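Side-chain contacts in uncharacterized hypothetical protein (Bacteroides uniformis, PDB 4EIU), which is of unknown function but belongs to the DUF3823 family, whose N-terminal domain is related to the transthyretin-like domains: residues Leu38-Leu41 against Asn46-His49; Glu143-Lys148 against Ile225-Pro230; Phe168-Asn173 against Tyr177-Glu182. All coordinates share one frame; numbering follows the deposited sequence.

Interaction 1: residues Leu38-Leu41 against Asn46-His49; sequences LTEL and NVQH
Glu40 and Val47 make an antiparallel hydrogen-bonded pair, a single beta bridge by which the chain, turning back after strand 35-40, is laid along that strand. Glu40 N donates to Val47 O at 2.8 Å, and Val47 N returns the bond to Glu40 O at 3.0 Å. His49 adds a side-chain bond to the pair: its NE2 donates to Glu40 OE1 at 2.8 Å with an N-H...O angle of 166°. Glu40 OE1 lies at the ring edge, nearly in the imidazole plane, and is approached on its anti side somewhat out of the carboxylate plane; the two planes are 49° apart. Glu40 reaches this position because CG stands anti to the backbone N (chi1 -156°) and the chain beyond stays extended, passing Val47 CG1, which sits 3.8 Å from Glu40 CB. On the other flank Thr39 CG2 meets Asn46 CB at 3.6 Å, the two side chains crossing at about a right angle. Leu41 CD2 rests 3.8 Å from Asn46 ND2, while Asn46 OD1 is taken up by the backbone N of Ser42. One water joins Thr39 OG1 to Gln48 OE1, and Gln48 NE2 turns to Asn50 and Asp52. Strand 69-76 borders strand 35-40 on the edge opposite the bridge, through backbone bonds of Thr39 with Asn72 and of Leu41 with Glu70; Tyr71 of that strand touches both Glu40 and His49, and Phe67 meets the His49 ring edge-to-face.

Interaction 2: residues Glu143-Lys148 against Ile225-Pro230; sequences EVFREK and INYDTP
Phe145 and Tyr227 both carry CG anti to the backbone N, with chi1 of -174° and -165°, and these torsions send their rings toward each other from helix 142-149 and from the loop that follows strand 216-225. Ile225 takes the less common setting, CG1 lying between its backbone N and carbonyl carbon, and in this way its CD1 comes up to the same phenyl ring. Phe145 is the helix residue that meets both of these side chains of the 225-230 segment. It presents its edge to a face of Tyr227: the planes are 71° apart, the centroids 5.5 Å apart, and CZ of Phe145 lies 4.1 Å from CG of Tyr227, displaced toward the rim of the tyrosine ring. The Phe145 and Ile225 side chains come from opposite directions, and Ile225 CD1 touches Phe145 CE2 at 3.5 Å and Phe145 CZ at 3.7 Å, at an oblique angle to the ring. Leu160 also packs on Phe145, Phe114 on Ile225, and Tyr159 sets its ring edge-to-face with Tyr227, widening the apolar cluster. The tyrosine hydroxyl bonds instead to a bound di(hydroxyethyl)ether, probably from the crystallisation liquor. Between the two segments the contact is therefore purely apolar and aromatic: the three side chains are buried, and their mutual hold depends on close fit and ring orientation, without any polar link or charge.

Interaction 3: residues Phe168-Asn173 against Tyr177-Glu182; sequences FVSYSN and YRARDE
Ser170 OG is held from two sides: it donates to Ala179 O at 2.7 Å and accepts from Ser172 N at 3.1 Å. With OG anti to its own backbone N (chi1 -173°), the hydroxyl both bridges to the returning loop and closes an ST turn where strand 162-170 ends. Beside it, Asp181 N donates to Val169 O at 2.7 Å. A water bound by Tyr171 N donates to Asp181 OD2, whose carboxylate also forms a salt bridge with Arg183. The apolar half of the contact is centred on Phe168, one face of which is covered by the backbone of Tyr177: Tyr177 N stands over the ring centre and Tyr177 CA is 3.7 Å from Phe168 CZ. Phe168 CE1 meets the edge of the Tyr177 ring, 3.9 Å from Tyr177 CD1, while Arg180 CB leans obliquely on Phe168 CD1. An alanine in place of Phe168 would probably leave a gap beneath Tyr177 and deprive both its backbone and Arg180 CB of their apolar support. Arg180, extended from CG to NE, carries NH1 over the centre of the Tyr177 ring, 3.4 Å above its plane, and NH1 donates to Tyr177 O at 2.7 Å; Arg180 N reaches the same oxygen from the opposite face of the carbonyl plane. Separately, Arg180 NE makes a salt bridge to Glu182 OE2 at 3.0 Å. The two bonds to Tyr177 O brace a type I beta turn from Tyr177 to Arg180, part of the connection between the antiparallel neighbours 162-170 and 186-189.

The three contacts show one principle, that the chemistry of a contact follows its depth in the fold. Interaction 1 lies at the surface of the sheet in the N-terminal domain and is mainly polar, with water at its margins. Interaction 2 is buried and wholly apolar, joining a helix to the end of strand 216-225 and the loop after it. Interaction 3, partly buried, combines both styles. Interactions 1 and 3 each hold a strand to the loop just after it, but in different sheets. Interactions 2 and 3 adjoin the same four-stranded sheet, through strands 216-225 and 162-170, on opposite sides of the chain's centre. None touches another; interactions 1 and 3 are farthest apart, centres about 34 Å.

Interaction 1: residues Leu38-Leu41 against Asn46-His49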
loop_
_atom_site.group_PDB
_atom_site.type_symbol
_atom_site.label_atom_id
_atom_site.label_comp_id
_atom_site.label_asym_id
_atom_site.label_seq_id
_atom_site.Cartn_x
_atom_site.Cartn_y
_atom_site.Cartn_z
ATOM N N LEU A 38 -17.207 -3.683 1.888
ATOM C CA LEU A 38 -18.525 -3.103 1.766
ATOM C C LEU A 38 -19.499 -3.898 2.618
ATOM O O LEU A 38 -19.747 -5.073 2.354
ATOM C CB LEU A 38 -18.990 -3.130 0.285
ATOM C CG LEU A 38 -18.022 -2.591 -0.812
ATOM C CD1 LEU A 38 -18.557 -2.753 -2.254
ATOM C CD2 LEU A 38 -17.629 -1.154 -0.572
ATOM N N THR A 39 -20.087 -3.240 3.618
ATOM C CA THR A 39 -21.126 -3.829 4.472
ATOM C C THR A 39 -22.427 -3.084 4.260
ATOM O O THR A 39 -22.475 -1.860 4.404
ATOM C CB THR A 39 -20.723 -3.709 5.949
ATOM O OG1 THR A 39 -19.366 -4.104 6.094
ATOM C CG2 THR A 39 -21.571 -4.565 6.878
ATOM N N GLU A 40 -23.485 -3.809 3.912
ATOM C CA GLU A 40 -24.798 -3.220 3.785
ATOM C C GLU A 40 -25.368 -2.925 5.171
ATOM O O GLU A 40 -25.403 -3.801 6.022
ATOM C CB GLU A 40 -25.798 -4.103 3.049
ATOM C CG GLU A 40 -26.874 -3.218 2.460
ATOM C CD GLU A 40 -28.112 -3.930 2.027
ATOM O OE1 GLU A 40 -28.108 -5.178 1.889
ATOM O OE2 GLU A 40 -29.086 -3.184 1.821
ATOM N N LEU A 41 -25.821 -1.691 5.361
ATOM C CA LEU A 41 -26.353 -1.245 6.644
ATOM C C LEU A 41 -27.827 -1.496 6.655
ATOM O O LEU A 41 -28.509 -1.288 5.649
ATOM C CB LEU A 41 -26.067 0.237 6.876
ATOM C CG LEU A 41 -24.594 0.605 6.879
ATOM C CD1 LEU A 41 -24.443 2.120 6.812
ATOM C CD2 LEU A 41 -23.834 0.041 8.077
ATOM N N ASN A 46 -26.334 -5.985 9.860
ATOM C CA ASN A 46 -25.674 -5.565 8.635
ATOM C C ASN A 46 -25.098 -6.800 7.925
ATOM O O ASN A 46 -24.741 -7.785 8.572
ATOM C CB ASN A 46 -24.553 -4.566 8.965
ATOM C CG ASN A 46 -25.039 -3.341 9.759
ATOM O OD1 ASN A 46 -26.181 -2.883 9.616
ATOM N ND2 ASN A 46 -24.147 -2.791 10.569
ATOM N N VAL A 47 -24.980 -6.745 6.604
ATOM C CA VAL A 47 -24.555 -7.926 5.856
ATOM C C VAL A 47 -23.503 -7.543 4.827
ATOM O O VAL A 47 -23.678 -6.555 4.102
ATOM C CB VAL A 47 -25.754 -8.614 5.191
ATOM C CG1 VAL A 47 -26.554 -7.607 4.381
ATOM C CG2 VAL A 47 -25.304 -9.795 4.329
ATOM N N GLN A 48 -22.420 -8.322 4.780
ATOM C CA GLN A 48 -21.406 -8.179 3.732
ATOM C C GLN A 48 -21.746 -9.150 2.580
ATOM O O GLN A 48 -21.578 -10.360 2.718
ATOM C CB GLN A 48 -20.020 -8.450 4.300
ATOM C CG GLN A 48 -18.959 -8.181 3.274
ATOM C CD GLN A 48 -17.561 -8.229 3.796
ATOM O OE1 GLN A 48 -17.332 -8.191 4.990
ATOM N NE2 GLN A 48 -16.605 -8.240 2.881
ATOM N N HIS A 49 -22.283 -8.625 1.488
ATOM C CA HIS A 49 -22.599 -9.440 0.296
ATOM C C HIS A 49 -21.393 -9.666 -0.591
ATOM O O HIS A 49 -21.313 -10.700 -1.257
ATOM C CB HIS A 49 -23.687 -8.798 -0.553
ATOM C CG HIS A 49 -24.937 -8.432 0.216
ATOM N ND1 HIS A 49 -25.746 -9.352 0.769
ATOM C CD2 HIS A 49 -25.502 -7.180 0.502
ATOM C CE1 HIS A 49 -26.783 -8.722 1.372
ATOM N NE2 HIS A 49 -26.622 -7.390 1.204
HETATM O O HOH W 1 -21.376 -5.977 0.495
HETATM O O HOH W 2 -18.582 -6.521 7.053
#

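Interaction 2: residues Glu143-Lys148 against Ile225-Pro230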
loop_
_atom_site.group_PDB
_atom_site.type_symbol
_atom_site.label_atom_id
_atom_site.label_comp_id
_atom_site.label_asym_id
_atom_site.label_seq_id
_atom_site.Cartn_x
_atom_site.Cartn_y
_atom_site.Cartn_z
ATOM N N GLU A 143 4.853 12.418 14.424
ATOM C CA GLU A 143 4.024 13.036 15.497
ATOM C C GLU A 143 2.576 12.659 15.303
ATOM O O GLU A 143 1.935 12.247 16.252
ATOM C CB GLU A 143 4.149 14.568 15.510
ATOM N N VAL A 144 2.083 12.797 14.061
ATOM C CA VAL A 144 0.699 12.401 13.705
ATOM C C VAL A 144 0.497 10.900 13.847
ATOM O O VAL A 144 -0.529 10.462 14.357
ATOM C CB VAL A 144 0.291 12.940 12.308
ATOM C CG1 VAL A 144 -1.028 12.335 11.856
ATOM C CG2 VAL A 144 0.261 14.518 12.335
ATOM N N PHE A 145 1.450 10.106 13.360
ATOM C CA PHE A 145 1.375 8.659 13.538
ATOM C C PHE A 145 1.189 8.308 14.979
ATOM O O PHE A 145 0.200 7.645 15.340
ATOM C CB PHE A 145 2.610 8.024 12.952
ATOM C CG PHE A 145 2.615 6.529 12.941
ATOM C CD1 PHE A 145 2.900 5.817 14.089
ATOM C CD2 PHE A 145 2.397 5.818 11.757
ATOM C CE1 PHE A 145 2.990 4.429 14.062
ATOM C CE2 PHE A 145 2.465 4.421 11.727
ATOM C CZ PHE A 145 2.781 3.726 12.885
ATOM N N ARG A 146 2.090 8.802 15.837
ATOM C CA ARG A 146 1.913 8.552 17.257
ATOM C C ARG A 146 0.597 9.103 17.839
ATOM O O ARG A 146 -0.064 8.439 18.625
ATOM C CB ARG A 146 3.081 9.121 18.062
ATOM C CG ARG A 146 2.972 8.734 19.526
ATOM C CD ARG A 146 4.302 8.901 20.249
ATOM N NE ARG A 146 4.676 10.305 20.231
ATOM C CZ ARG A 146 5.668 10.828 20.938
ATOM N NH1 ARG A 146 6.389 10.062 21.747
ATOM N NH2 ARG A 146 5.912 12.130 20.863
ATOM N N GLU A 147 0.248 10.343 17.498
ATOM C CA GLU A 147 -1.004 10.935 18.006
ATOM C C GLU A 147 -2.223 10.034 17.698
ATOM O O GLU A 147 -3.102 9.877 18.535
ATOM C CB GLU A 147 -1.235 12.328 17.381
ATOM C CG GLU A 147 -2.679 12.830 17.492
ATOM C CD GLU A 147 -3.095 13.926 16.486
ATOM O OE1 GLU A 147 -2.558 14.048 15.365
ATOM O OE2 GLU A 147 -4.036 14.672 16.815
ATOM N N LYS A 148 -2.280 9.439 16.509
ATOM C CA LYS A 148 -3.456 8.663 16.140
ATOM C C LYS A 148 -3.371 7.190 16.618
ATOM O O LYS A 148 -4.384 6.569 16.900
ATOM C CB LYS A 148 -3.715 8.749 14.638
ATOM C CG LYS A 148 -4.055 10.194 14.214
ATOM C CD LYS A 148 -4.526 10.299 12.781
ATOM C CE LYS A 148 -5.092 11.711 12.469
ATOM N NZ LYS A 148 -5.578 11.778 11.060
ATOM N N ILE A 225 7.048 -0.279 7.063
ATOM C CA ILE A 225 7.364 -0.100 8.462
ATOM C C ILE A 225 6.987 -1.328 9.278
ATOM O O ILE A 225 6.336 -2.230 8.778
ATOM C CB ILE A 225 6.734 1.199 9.065
ATOM C CG1 ILE A 225 5.199 1.186 9.033
ATOM C CG2 ILE A 225 7.273 2.404 8.320
ATOM C CD1 ILE A 225 4.513 2.224 9.947
ATOM N N ASN A 226 7.390 -1.334 10.552
ATOM C CA ASN A 226 7.126 -2.428 11.495
ATOM C C ASN A 226 5.714 -2.343 12.114
ATOM O O ASN A 226 5.535 -2.268 13.330
ATOM C CB ASN A 226 8.239 -2.410 12.560
ATOM C CG ASN A 226 8.148 -3.566 13.548
ATOM O OD1 ASN A 226 7.691 -4.632 13.188
ATOM N ND2 ASN A 226 8.561 -3.340 14.814
ATOM N N TYR A 227 4.683 -2.352 11.263
ATOM C CA TYR A 227 3.326 -2.114 11.693
ATOM C C TYR A 227 2.330 -2.756 10.724
ATOM O O TYR A 227 2.404 -2.539 9.521
ATOM C CB TYR A 227 3.045 -0.597 11.749
ATOM C CG TYR A 227 1.795 -0.260 12.529
ATOM C CD1 TYR A 227 1.754 -0.355 13.907
ATOM C CD2 TYR A 227 0.607 0.136 11.868
ATOM C CE1 TYR A 227 0.576 -0.056 14.630
ATOM C CE2 TYR A 227 -0.539 0.419 12.569
ATOM C CZ TYR A 227 -0.556 0.330 13.939
ATOM O OH TYR A 227 -1.700 0.605 14.599
ATOM N N ASP A 228 1.448 -3.552 11.288
ATOM C CA ASP A 228 0.487 -4.315 10.521
ATOM C C ASP A 228 -0.857 -3.664 10.419
ATOM O O ASP A 228 -1.324 -3.000 11.363
ATOM C CB ASP A 228 0.372 -5.772 11.036
ATOM C CG ASP A 228 -0.035 -5.889 12.505
ATOM O OD1 ASP A 228 0.114 -4.935 13.278
ATOM O OD2 ASP A 228 -0.531 -6.959 12.898
ATOM N N THR A 229 -1.489 -3.877 9.263
ATOM C CA THR A 229 -2.818 -3.341 8.975
ATOM C C THR A 229 -3.605 -4.462 8.285
ATOM O O THR A 229 -3.072 -5.147 7.389
ATOM C CB THR A 229 -2.771 -2.021 8.126
ATOM O OG1 THR A 229 -2.039 -2.207 6.907
ATOM C CG2 THR A 229 -2.121 -0.870 8.914
ATOM N N PRO A 230 -4.827 -4.743 8.759
ATOM C CA PRO A 230 -5.432 -4.260 10.006
ATOM C C PRO A 230 -4.608 -4.728 11.196
ATOM O O PRO A 230 -3.866 -5.738 11.107
ATOM C CB PRO A 230 -6.829 -4.912 10.057
ATOM C CG PRO A 230 -6.902 -5.827 8.894
ATOM C CD PRO A 230 -5.742 -5.581 7.966
#

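Interaction 3: residues Phe168-Asn173 against Tyr177-Glu182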
loop_
_atom_site.group_PDB
_atom_site.type_symbol
_atom_site.label_atom_id
_atom_site.label_comp_id
_atom_site.label_asym_id
_atom_site.label_seq_id
_atom_site.Cartn_x
_atom_site.Cartn_y
_atom_site.Cartn_z
ATOM N N PHE A 168 11.365 -5.004 -6.774
ATOM C CA PHE A 168 10.601 -6.021 -7.466
ATOM C C PHE A 168 10.918 -5.935 -8.954
ATOM O O PHE A 168 10.944 -4.854 -9.538
ATOM C CB PHE A 168 9.098 -5.854 -7.238
ATOM C CG PHE A 168 8.652 -6.110 -5.818
ATOM C CD1 PHE A 168 8.843 -7.352 -5.222
ATOM C CD2 PHE A 168 7.985 -5.122 -5.094
ATOM C CE1 PHE A 168 8.403 -7.591 -3.920
ATOM C CE2 PHE A 168 7.552 -5.351 -3.791
ATOM C CZ PHE A 168 7.740 -6.588 -3.210
ATOM N N VAL A 169 11.187 -7.088 -9.554
ATOM C CA VAL A 169 11.432 -7.176 -10.990
ATOM C C VAL A 169 10.504 -8.239 -11.561
ATOM O O VAL A 169 10.348 -9.321 -10.981
ATOM C CB VAL A 169 12.912 -7.511 -11.257
ATOM C CG1 VAL A 169 13.179 -7.711 -12.743
ATOM C CG2 VAL A 169 13.803 -6.410 -10.691
ATOM N N SER A 170 9.865 -7.921 -12.683
ATOM C CA SER A 170 8.947 -8.848 -13.331
ATOM C C SER A 170 8.897 -8.590 -14.842
ATOM O O SER A 170 9.085 -7.455 -15.304
ATOM C CB SER A 170 7.555 -8.676 -12.729
ATOM O OG SER A 170 6.636 -9.649 -13.186
ATOM N N TYR A 171 8.647 -9.646 -15.616
ATOM C CA TYR A 171 8.294 -9.469 -17.023
ATOM C C TYR A 171 6.963 -8.709 -17.158
ATOM O O TYR A 171 6.729 -8.038 -18.173
ATOM C CB TYR A 171 8.202 -10.815 -17.750
ATOM C CG TYR A 171 9.524 -11.449 -18.112
ATOM C CD1 TYR A 171 10.492 -10.734 -18.818
ATOM C CD2 TYR A 171 9.796 -12.792 -17.809
ATOM C CE1 TYR A 171 11.696 -11.326 -19.202
ATOM C CE2 TYR A 171 11.002 -13.391 -18.184
ATOM C CZ TYR A 171 11.949 -12.652 -18.880
ATOM O OH TYR A 171 13.161 -13.218 -19.269
ATOM N N SER A 172 6.104 -8.785 -16.142
ATOM C CA SER A 172 4.780 -8.176 -16.224
ATOM C C SER A 172 4.761 -6.721 -15.760
ATOM O O SER A 172 5.402 -6.353 -14.743
ATOM C CB SER A 172 3.770 -8.982 -15.420
ATOM O OG SER A 172 2.581 -8.225 -15.279
ATOM N N ASN A 173 3.986 -5.896 -16.474
ATOM C CA ASN A 173 3.848 -4.487 -16.097
ATOM C C ASN A 173 2.989 -4.257 -14.853
ATOM O O ASN A 173 2.867 -3.132 -14.396
ATOM C CB ASN A 173 3.365 -3.614 -17.253
ATOM C CG ASN A 173 1.961 -3.956 -17.709
ATOM O OD1 ASN A 173 1.263 -4.762 -17.091
ATOM N ND2 ASN A 173 1.565 -3.381 -18.834
ATOM N N TYR A 177 4.618 -7.047 -5.417
ATOM C CA TYR A 177 4.774 -8.294 -4.677
ATOM C C TYR A 177 4.138 -9.499 -5.374
ATOM O O TYR A 177 4.778 -10.529 -5.527
ATOM C CB TYR A 177 4.192 -8.153 -3.297
ATOM C CG TYR A 177 4.395 -9.362 -2.472
ATOM C CD1 TYR A 177 5.689 -9.754 -2.087
ATOM C CD2 TYR A 177 3.314 -10.142 -2.073
ATOM C CE1 TYR A 177 5.882 -10.869 -1.297
ATOM C CE2 TYR A 177 3.505 -11.283 -1.304
ATOM C CZ TYR A 177 4.794 -11.612 -0.903
ATOM O OH TYR A 177 4.977 -12.697 -0.129
ATOM N N ARG A 178 2.879 -9.381 -5.786
ATOM C CA ARG A 178 2.186 -10.533 -6.344
ATOM C C ARG A 178 2.880 -11.091 -7.614
ATOM O O ARG A 178 3.026 -12.314 -7.771
ATOM C CB ARG A 178 0.723 -10.173 -6.591
ATOM C CG ARG A 178 -0.149 -11.352 -6.972
ATOM C CD ARG A 178 -1.609 -10.945 -7.090
ATOM N NE ARG A 178 -2.365 -11.978 -7.799
ATOM C CZ ARG A 178 -3.656 -11.898 -8.134
ATOM N NH1 ARG A 178 -4.395 -10.821 -7.840
ATOM N NH2 ARG A 178 -4.222 -12.910 -8.778
ATOM N N ALA A 179 3.345 -10.197 -8.481
ATOM C CA ALA A 179 3.914 -10.551 -9.767
ATOM C C ALA A 179 5.450 -10.634 -9.734
ATOM O O ALA A 179 6.084 -10.756 -10.766
ATOM C CB ALA A 179 3.437 -9.556 -10.837
ATOM N N ARG A 180 6.050 -10.612 -8.548
ATOM C CA ARG A 180 7.478 -10.531 -8.443
ATOM C C ARG A 180 8.070 -11.737 -9.165
ATOM O O ARG A 180 7.489 -12.817 -9.112
ATOM C CB ARG A 180 7.924 -10.539 -6.992
ATOM C CG ARG A 180 7.590 -11.812 -6.212
ATOM C CD ARG A 180 7.796 -11.621 -4.719
ATOM N NE ARG A 180 7.566 -12.852 -3.971
ATOM C CZ ARG A 180 6.375 -13.400 -3.718
ATOM N NH1 ARG A 180 5.237 -12.852 -4.145
ATOM N NH2 ARG A 180 6.319 -14.530 -3.018
ATOM N N ASP A 181 9.179 -11.517 -9.861
ATOM C CA ASP A 181 10.038 -12.617 -10.337
ATOM C C ASP A 181 11.171 -12.783 -9.312
ATOM O O ASP A 181 12.031 -11.893 -9.123
ATOM C CB ASP A 181 10.579 -12.333 -11.737
ATOM C CG ASP A 181 11.053 -13.599 -12.440
ATOM O OD1 ASP A 181 11.834 -14.370 -11.820
ATOM O OD2 ASP A 181 10.647 -13.818 -13.603
ATOM N N GLU A 182 11.144 -13.931 -8.644
ATOM C CA GLU A 182 12.131 -14.255 -7.606
ATOM C C GLU A 182 13.546 -14.549 -8.106
ATOM O O GLU A 182 14.471 -14.663 -7.300
ATOM C CB GLU A 182 11.625 -15.423 -6.770
ATOM C CG GLU A 182 10.325 -15.095 -6.037
ATOM C CD GLU A 182 10.302 -15.605 -4.618
ATOM O OE1 GLU A 182 10.883 -16.672 -4.360
ATOM O OE2 GLU A 182 9.700 -14.928 -3.752
HETATM O O HOH W 3 8.520 -12.213 -14.753
#